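PDB 5FYP: phosphoinositol-specific phospholipase C from Pseudomonas sp., which probably cleaves the phosphodiester bond of phosphoinositides in a calcium-dependent reaction, as its family of TIM-barrel phospholipases does. Local coordinates for residues F149-L154 / K208-P213; G163-N168 / Y235-N240; S268-I273 / Q288-Y293. All coordinates share one frame; numbering follows the deposited sequence. Where two conformers were deposited one is given.

How the contacts relate
Contacts 1 and 2 are neighbours, their centres about 9 Å apart. Along the chain their segments alternate, and helix 151-158 of contact 1 is followed directly by helix 165-168 of contact 2. They also touch: Pro213 O lies 3.0 Å from Asn240 N, a probable hydrogen bond between the chain after strand 210-211 and strand 238-242. Contact 3 lies apart, its centre about 27 Å from that of either other contact, and on the far side of the chain's centre from contact 1. None of the three contains a calcium ligand. The metal is held by Asn27, Glu48, Asp50 and Asp119, and the side chain of Val209 in contact 1 is about 14 Å from it.

Contact 1 of 3, residues F149-L154 / K208-P213; sequences FTPQDL and KVFISP
The start of helix 151-158 lies against strand 210-211, with Thr150 CA 5.3 Å from Lys208 CA and Pro151 CA 5.9 Å from Phe210 CA. No direct hydrogen bond crosses. A water donates to both Phe149 O and Lys208 O and joins the two backbones. The Phe210 ring carries most of the contact. Pro151 CG sits over one face, in a CH-pi contact 3.9 Å from the ring centroid and 15° off the normal. Phe149 O meets the ring edge at CE1, 3.3 Å away, and Leu154 CD2 meets the edge at CE2. Phe210 CG is anti to its own carbonyl carbon (chi1 -72°), which brings the ring to Pro151. An alanine here is likely to leave Pro151 without its aromatic face and to open a gap beside Leu154. Thr150 CG2 packs on Lys208 O at 3.7 Å. Thr150 and Asp153 form a capping box: Thr150 N donates to Asp153 OD2 at 2.8 Å, and Asp153 N returns a weak bond to Thr150 OG1. Strand 210-211 runs parallel to strand 184-189, bonding to Leu186 and Leu188. A capped helix start packed on such an edge strand is consistent with the TIM-barrel fold of this family.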
# COMPACT_ATOMS: atom_id res chain seq x y z
N PHE A 149 -5.97 8.62 -4.38
CA PHE A 149 -7.27 8.15 -3.91
C PHE A 149 -7.05 7.78 -2.44
O PHE A 149 -6.18 6.98 -2.15
CB PHE A 149 -7.72 6.94 -4.73
CG PHE A 149 -9.03 6.36 -4.29
CD1 PHE A 149 -10.22 6.91 -4.68
CD2 PHE A 149 -9.07 5.21 -3.50
CE1 PHE A 149 -11.44 6.37 -4.30
CE2 PHE A 149 -10.28 4.67 -3.11
CZ PHE A 149 -11.47 5.25 -3.50
N THR A 150 -7.82 8.40 -1.55
CA THR A 150 -7.57 8.35 -0.12
C THR A 150 -8.73 7.70 0.63
O THR A 150 -9.81 7.47 0.07
CB THR A 150 -7.39 9.75 0.43
OG1 THR A 150 -8.67 10.41 0.37
CG2 THR A 150 -6.33 10.54 -0.36
N PRO A 151 -8.55 7.45 1.93
CA PRO A 151 -9.65 6.88 2.72
C PRO A 151 -10.95 7.68 2.66
O PRO A 151 -12.03 7.10 2.51
CB PRO A 151 -9.06 6.79 4.11
CG PRO A 151 -7.58 6.56 3.90
CD PRO A 151 -7.28 7.41 2.69
N GLN A 152 -10.88 8.99 2.76
CA GLN A 152 -12.10 9.78 2.64
C GLN A 152 -12.78 9.60 1.28
O GLN A 152 -14.00 9.63 1.19
CB GLN A 152 -11.78 11.24 2.89
CG GLN A 152 -12.98 12.17 2.74
CD GLN A 152 -14.06 11.89 3.75
OE1 GLN A 152 -13.89 12.20 4.91
NE2 GLN A 152 -15.19 11.34 3.31
N ASP A 153 -11.99 9.46 0.22
CA ASP A 153 -12.58 9.23 -1.09
C ASP A 153 -13.38 7.94 -1.11
O ASP A 153 -14.47 7.86 -1.67
CB ASP A 153 -11.50 9.22 -2.15
CG ASP A 153 -10.72 10.53 -2.20
OD1 ASP A 153 -11.31 11.62 -1.96
OD2 ASP A 153 -9.51 10.47 -2.54
N LEU A 154 -12.81 6.88 -0.50
CA LEU A 154 -13.51 5.61 -0.41
C LEU A 154 -14.76 5.74 0.44
O LEU A 154 -15.82 5.22 0.10
CB LEU A 154 -12.57 4.56 0.15
CG LEU A 154 -13.20 3.16 0.32
CD1 LEU A 154 -13.70 2.57 -0.98
CD2 LEU A 154 -12.18 2.26 0.99
N LYS A 208 -3.99 11.15 3.92
CA LYS A 208 -3.66 10.82 2.52
C LYS A 208 -3.37 9.37 2.28
O LYS A 208 -3.34 8.94 1.14
CB LYS A 208 -2.49 11.68 2.03
CG LYS A 208 -2.77 13.19 2.06
CD LYS A 208 -3.95 13.59 1.18
CE LYS A 208 -4.11 15.11 1.08
NZ LYS A 208 -5.36 15.47 0.42
N VAL A 209 -3.18 8.61 3.37
CA VAL A 209 -2.68 7.24 3.30
C VAL A 209 -3.64 6.32 4.03
O VAL A 209 -4.15 6.65 5.10
CB VAL A 209 -1.25 7.20 3.91
CG1 VAL A 209 -0.62 5.82 3.80
CG2 VAL A 209 -0.35 8.24 3.29
N PHE A 210 -3.86 5.15 3.43
CA PHE A 210 -4.62 4.05 4.06
C PHE A 210 -3.75 3.34 5.10
O PHE A 210 -2.67 2.87 4.77
CB PHE A 210 -5.01 3.00 3.01
CG PHE A 210 -6.07 3.44 2.06
CD1 PHE A 210 -5.77 4.16 0.90
CD2 PHE A 210 -7.40 3.13 2.30
CE1 PHE A 210 -6.76 4.53 0.03
CE2 PHE A 210 -8.40 3.54 1.45
CZ PHE A 210 -8.08 4.25 0.31
N ILE A 211 -4.25 3.12 6.32
CA ILE A 211 -3.54 2.29 7.27
C ILE A 211 -3.89 0.82 7.07
O ILE A 211 -5.03 0.48 6.80
CB ILE A 211 -3.76 2.73 8.72
CG1 ILE A 211 -5.22 2.69 9.17
CG2 ILE A 211 -3.16 4.12 8.95
CD1 ILE A 211 -5.39 2.78 10.67
N SER A 212 -2.88 -0.05 7.18
CA SER A 212 -3.11 -1.47 6.98
C SER A 212 -2.43 -2.25 8.10
O SER A 212 -1.23 -2.54 8.01
CB SER A 212 -2.60 -1.92 5.63
OG SER A 212 -2.88 -3.28 5.44
N PRO A 213 -3.16 -2.53 9.18
CA PRO A 213 -2.51 -3.12 10.36
C PRO A 213 -2.11 -4.57 10.17
O PRO A 213 -2.74 -5.32 9.42
CB PRO A 213 -3.57 -2.98 11.45
CG PRO A 213 -4.86 -2.95 10.71
CD PRO A 213 -4.56 -2.19 9.44
O HOH W 1 -3.70 7.12 -0.90

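Contact 2 of 3, residues G163-N168 / Y235-N240; sequences GALQGN and YVAMNN
Gly163 sits over one face of the Tyr235 ring. Its CA stands above the ring centre, 3.6 Å from the centroid and 13° off the normal, a CH-pi contact. Gly163 N comes within 3.5 Å of Tyr235 CE1. A side chain on Gly163 would be tight against this ring. The ring reaches the glycine because Tyr235 CG is anti to the carbonyl carbon (chi1 -67°), although the CB itself points away from residues 163-168. The second meeting point is Val236 O. Gln166 CA approaches it at 3.1 Å with an angle of 148° at the hydrogen, a CA-H...O contact. Gln166 CB lies 3.6 Å from the same oxygen. Leu165 CD1 is 4.0 Å from Tyr235 O and 4.4 Å from Ala237 CB.

These contacts join the short helix 165-168 to the chain leading into strand 238-242. That strand runs parallel to strand 258-262 in the sheet, consistent with the barrel of this family.

Further out, Gln166 is fixed at its polar end: NE2 donates to Gly223 O. The backbone O of Gln166 accepts from His257 NE2, while His257 ND1 bonds to Asn239 OD1, so one histidine ties the helix to the strand. Leu165 also rests on Leu154, Ala155 and Ile158 of helix 151-158, and Ala237 packs on Phe210.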
# COMPACT_ATOMS: atom_id res chain seq x y z
N GLY A 163 -14.12 7.45 9.47
CA GLY A 163 -13.91 6.77 10.73
C GLY A 163 -14.80 5.58 10.98
O GLY A 163 -14.69 4.98 12.06
N ALA A 164 -15.61 5.21 10.01
CA ALA A 164 -16.44 4.01 10.07
C ALA A 164 -16.26 3.12 8.85
O ALA A 164 -17.06 2.21 8.61
CB ALA A 164 -17.92 4.38 10.26
N LEU A 165 -15.20 3.35 8.08
CA LEU A 165 -14.87 2.46 6.96
C LEU A 165 -14.78 1.01 7.40
O LEU A 165 -15.20 0.10 6.68
CB LEU A 165 -13.52 2.84 6.34
CG LEU A 165 -13.56 4.04 5.40
CD1 LEU A 165 -12.15 4.50 5.11
CD2 LEU A 165 -14.30 3.67 4.12
N GLN A 166 -14.19 0.78 8.58
CA GLN A 166 -13.85 -0.58 8.98
C GLN A 166 -15.03 -1.53 8.83
O GLN A 166 -14.92 -2.59 8.21
CB GLN A 166 -13.34 -0.55 10.41
CG GLN A 166 -12.90 -1.90 10.91
CD GLN A 166 -12.62 -1.92 12.40
OE1 GLN A 166 -13.31 -1.28 13.20
NE2 GLN A 166 -11.64 -2.70 12.79
N GLY A 167 -16.13 -1.14 9.45
CA GLY A 167 -17.34 -1.94 9.42
C GLY A 167 -18.28 -1.62 8.28
O GLY A 167 -19.00 -2.52 7.80
N ASN A 168 -18.31 -0.37 7.82
CA ASN A 168 -19.24 -0.02 6.74
C ASN A 168 -18.84 -0.56 5.38
O ASN A 168 -19.68 -0.69 4.50
CB ASN A 168 -19.50 1.47 6.71
CG ASN A 168 -20.30 1.94 7.92
OD1 ASN A 168 -20.95 1.15 8.60
ND2 ASN A 168 -20.32 3.23 8.14
N TYR A 235 -10.93 3.46 10.88
CA TYR A 235 -10.41 3.87 9.58
C TYR A 235 -9.87 2.72 8.76
O TYR A 235 -9.42 2.92 7.64
CB TYR A 235 -9.33 4.95 9.75
CG TYR A 235 -9.83 6.27 10.29
CD1 TYR A 235 -10.32 7.26 9.43
CD2 TYR A 235 -9.90 6.50 11.63
CE1 TYR A 235 -10.81 8.46 9.93
CE2 TYR A 235 -10.40 7.70 12.14
CZ TYR A 235 -10.87 8.67 11.28
OH TYR A 235 -11.40 9.85 11.73
N VAL A 236 -9.84 1.51 9.31
CA VAL A 236 -9.15 0.40 8.65
C VAL A 236 -9.95 -0.14 7.46
O VAL A 236 -11.02 -0.71 7.63
CB VAL A 236 -8.86 -0.71 9.68
CG1 VAL A 236 -8.37 -1.98 9.03
CG2 VAL A 236 -7.86 -0.21 10.71
N ALA A 237 -9.32 -0.03 6.29
CA ALA A 237 -9.89 -0.50 5.03
C ALA A 237 -8.97 -1.48 4.31
O ALA A 237 -9.23 -1.89 3.18
CB ALA A 237 -10.19 0.68 4.11
N MET A 238 -7.88 -1.87 4.99
CA MET A 238 -6.83 -2.71 4.45
C MET A 238 -6.22 -3.51 5.59
O MET A 238 -6.24 -3.04 6.73
CB MET A 238 -5.73 -1.89 3.78
CG MET A 238 -6.22 -1.10 2.58
SD MET A 238 -4.80 -0.70 1.54
CE MET A 238 -5.57 0.16 0.16
N ASN A 239 -5.71 -4.69 5.28
CA ASN A 239 -5.11 -5.55 6.30
C ASN A 239 -3.85 -6.20 5.74
O ASN A 239 -3.79 -6.60 4.59
CB ASN A 239 -6.09 -6.62 6.77
CG ASN A 239 -7.22 -6.01 7.59
OD1 ASN A 239 -8.29 -5.64 7.05
ND2 ASN A 239 -6.98 -5.86 8.88
N ASN A 240 -2.83 -6.32 6.61
CA ASN A 240 -1.51 -6.82 6.23
C ASN A 240 -1.24 -8.11 7.01
O ASN A 240 -1.29 -8.14 8.24
CB ASN A 240 -0.37 -5.79 6.44
CG ASN A 240 0.82 -5.95 5.44
OD1 ASN A 240 0.74 -5.99 4.18
ND2 ASN A 240 1.98 -5.96 6.05

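Contact 3 of 3, residues S268-I273 / Q288-Y293; sequences SFAQHI and QSAGGY
A water between Phe269 N and Gln288 OE1 is gripped from both segments. It accepts from Phe269 N at 2.9 Å and donates to Gln288 OE1 at 2.8 Å, and Ser289 N adds a weak third bond. A second water does the same one residue on, accepting from Ala270 N and donating to Ser289 O. The backbone N-H groups of Phe269 and Ala270 are thus satisfied at the start of the helix, where no preceding turn can accept them. No direct hydrogen bond crosses between the segments.

Apart from the waters, the contact is largely apolar and centres on Ala290 CB, which points toward the helix. It touches Phe269 CD2 at 3.7 Å, Ile273 CD1 at 4.1 Å and Ala270 CB at 4.2 Å. With CG anti to the backbone N (chi1 -179°), the Phe269 ring reaches residues 288-293 and turns an edge to Tyr293 O. That oxygen lies 3.4 Å from Phe269 CE2, and the carbon of the Ser289 carbonyl lies at the edge as well. One face of the ring is covered by Ile273 CD1, one helical turn later, which stands over its centre.

An N-capped helix start here meets a loop that ends in a tight turn. Ser268 is the N-cap of helix 269-274, its OG accepting from Gln271 N at 3.0 Å with an N-H...O angle of 162°. Residues 290 to 293 form a type I' beta turn, with Gly291 and Gly292 at its two central positions, both with positive phi. Ala290 and Tyr293 pair in both directions across the turn. It lies in the loop leading to strand 295-297.

Phe269 and Ile273 also rest on Ala21 of strand 20-25, and Phe269 reaches Val23 there. Gln288 NE2 bonds to Arg284 O, which probably helps to place OE1 at the water.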
# COMPACT_ATOMS: atom_id res chain seq x y z
N SER A 268 1.76 -20.20 -5.49
CA SER A 268 1.52 -19.55 -6.76
C SER A 268 0.47 -18.45 -6.68
O SER A 268 -0.36 -18.41 -5.75
CB SER A 268 1.06 -20.55 -7.79
OG SER A 268 -0.26 -20.95 -7.51
N PHE A 269 0.49 -17.59 -7.69
CA PHE A 269 -0.53 -16.56 -7.79
C PHE A 269 -1.91 -17.17 -7.87
O PHE A 269 -2.86 -16.74 -7.19
CB PHE A 269 -0.25 -15.63 -8.99
CG PHE A 269 -1.24 -14.50 -9.20
CD1 PHE A 269 -1.75 -13.76 -8.13
CD2 PHE A 269 -1.58 -14.13 -10.49
CE1 PHE A 269 -2.63 -12.71 -8.39
CE2 PHE A 269 -2.44 -13.08 -10.74
CZ PHE A 269 -2.97 -12.37 -9.68
N ALA A 270 -2.07 -18.23 -8.66
CA ALA A 270 -3.36 -18.90 -8.77
C ALA A 270 -3.85 -19.38 -7.42
O ALA A 270 -5.04 -19.26 -7.10
CB ALA A 270 -3.30 -20.06 -9.76
N GLN A 271 -2.98 -19.96 -6.62
CA GLN A 271 -3.41 -20.42 -5.31
C GLN A 271 -3.77 -19.24 -4.40
O GLN A 271 -4.78 -19.31 -3.66
CB GLN A 271 -2.37 -21.30 -4.68
CG GLN A 271 -2.90 -21.85 -3.40
N HIS A 272 -2.99 -18.17 -4.45
CA HIS A 272 -3.38 -16.98 -3.69
C HIS A 272 -4.72 -16.37 -4.10
O HIS A 272 -5.46 -15.87 -3.24
CB HIS A 272 -2.26 -15.94 -3.77
CG HIS A 272 -1.06 -16.31 -2.95
ND1 HIS A 272 0.23 -16.14 -3.39
CD2 HIS A 272 -0.98 -16.87 -1.73
CE1 HIS A 272 1.06 -16.53 -2.44
NE2 HIS A 272 0.35 -16.98 -1.42
N ILE A 273 -5.04 -16.43 -5.39
CA ILE A 273 -6.36 -16.01 -5.85
C ILE A 273 -7.45 -16.86 -5.18
O ILE A 273 -8.46 -16.35 -4.72
CB ILE A 273 -6.45 -16.14 -7.39
CG1 ILE A 273 -5.54 -15.07 -8.05
CG2 ILE A 273 -7.87 -16.04 -7.88
CD1 ILE A 273 -5.30 -15.30 -9.54
N GLN A 288 5.75 -14.53 -11.62
CA GLN A 288 4.43 -14.99 -11.22
C GLN A 288 3.38 -14.58 -12.24
O GLN A 288 3.42 -13.48 -12.78
CB GLN A 288 4.01 -14.39 -9.86
CG GLN A 288 5.11 -14.41 -8.83
CD GLN A 288 5.72 -15.75 -8.57
OE1 GLN A 288 5.05 -16.76 -8.52
NE2 GLN A 288 7.03 -15.76 -8.36
N SER A 289 2.41 -15.47 -12.45
CA SER A 289 1.28 -15.19 -13.30
C SER A 289 0.28 -16.32 -13.17
O SER A 289 0.62 -17.39 -12.67
CB SER A 289 1.68 -15.06 -14.78
OG SER A 289 2.19 -16.28 -15.30
N ALA A 290 -0.93 -16.05 -13.62
CA ALA A 290 -1.98 -17.06 -13.70
C ALA A 290 -2.68 -16.84 -15.01
O ALA A 290 -3.26 -15.78 -15.23
CB ALA A 290 -2.94 -16.93 -12.51
N GLY A 291 -2.67 -17.84 -15.87
CA GLY A 291 -3.27 -17.69 -17.21
C GLY A 291 -2.68 -16.53 -18.01
O GLY A 291 -3.37 -15.90 -18.80
N GLY A 292 -1.41 -16.24 -17.74
CA GLY A 292 -0.69 -15.13 -18.39
C GLY A 292 -0.88 -13.77 -17.77
O GLY A 292 -0.30 -12.79 -18.26
N TYR A 293 -1.68 -13.70 -16.70
CA TYR A 293 -2.03 -12.44 -16.08
C TYR A 293 -1.40 -12.29 -14.69
O TYR A 293 -1.25 -13.27 -13.95
CB TYR A 293 -3.54 -12.30 -15.96
CG TYR A 293 -4.28 -12.30 -17.28
CD1 TYR A 293 -3.98 -11.36 -18.27
CD2 TYR A 293 -5.30 -13.19 -17.50
CE1 TYR A 293 -4.66 -11.35 -19.49
CE2 TYR A 293 -6.00 -13.18 -18.72
CZ TYR A 293 -5.67 -12.24 -19.67
OH TYR A 293 -6.37 -12.24 -20.88
O HOH W 2 2.61 -17.51 -9.67
O HOH W 3 -0.23 -19.20 -10.72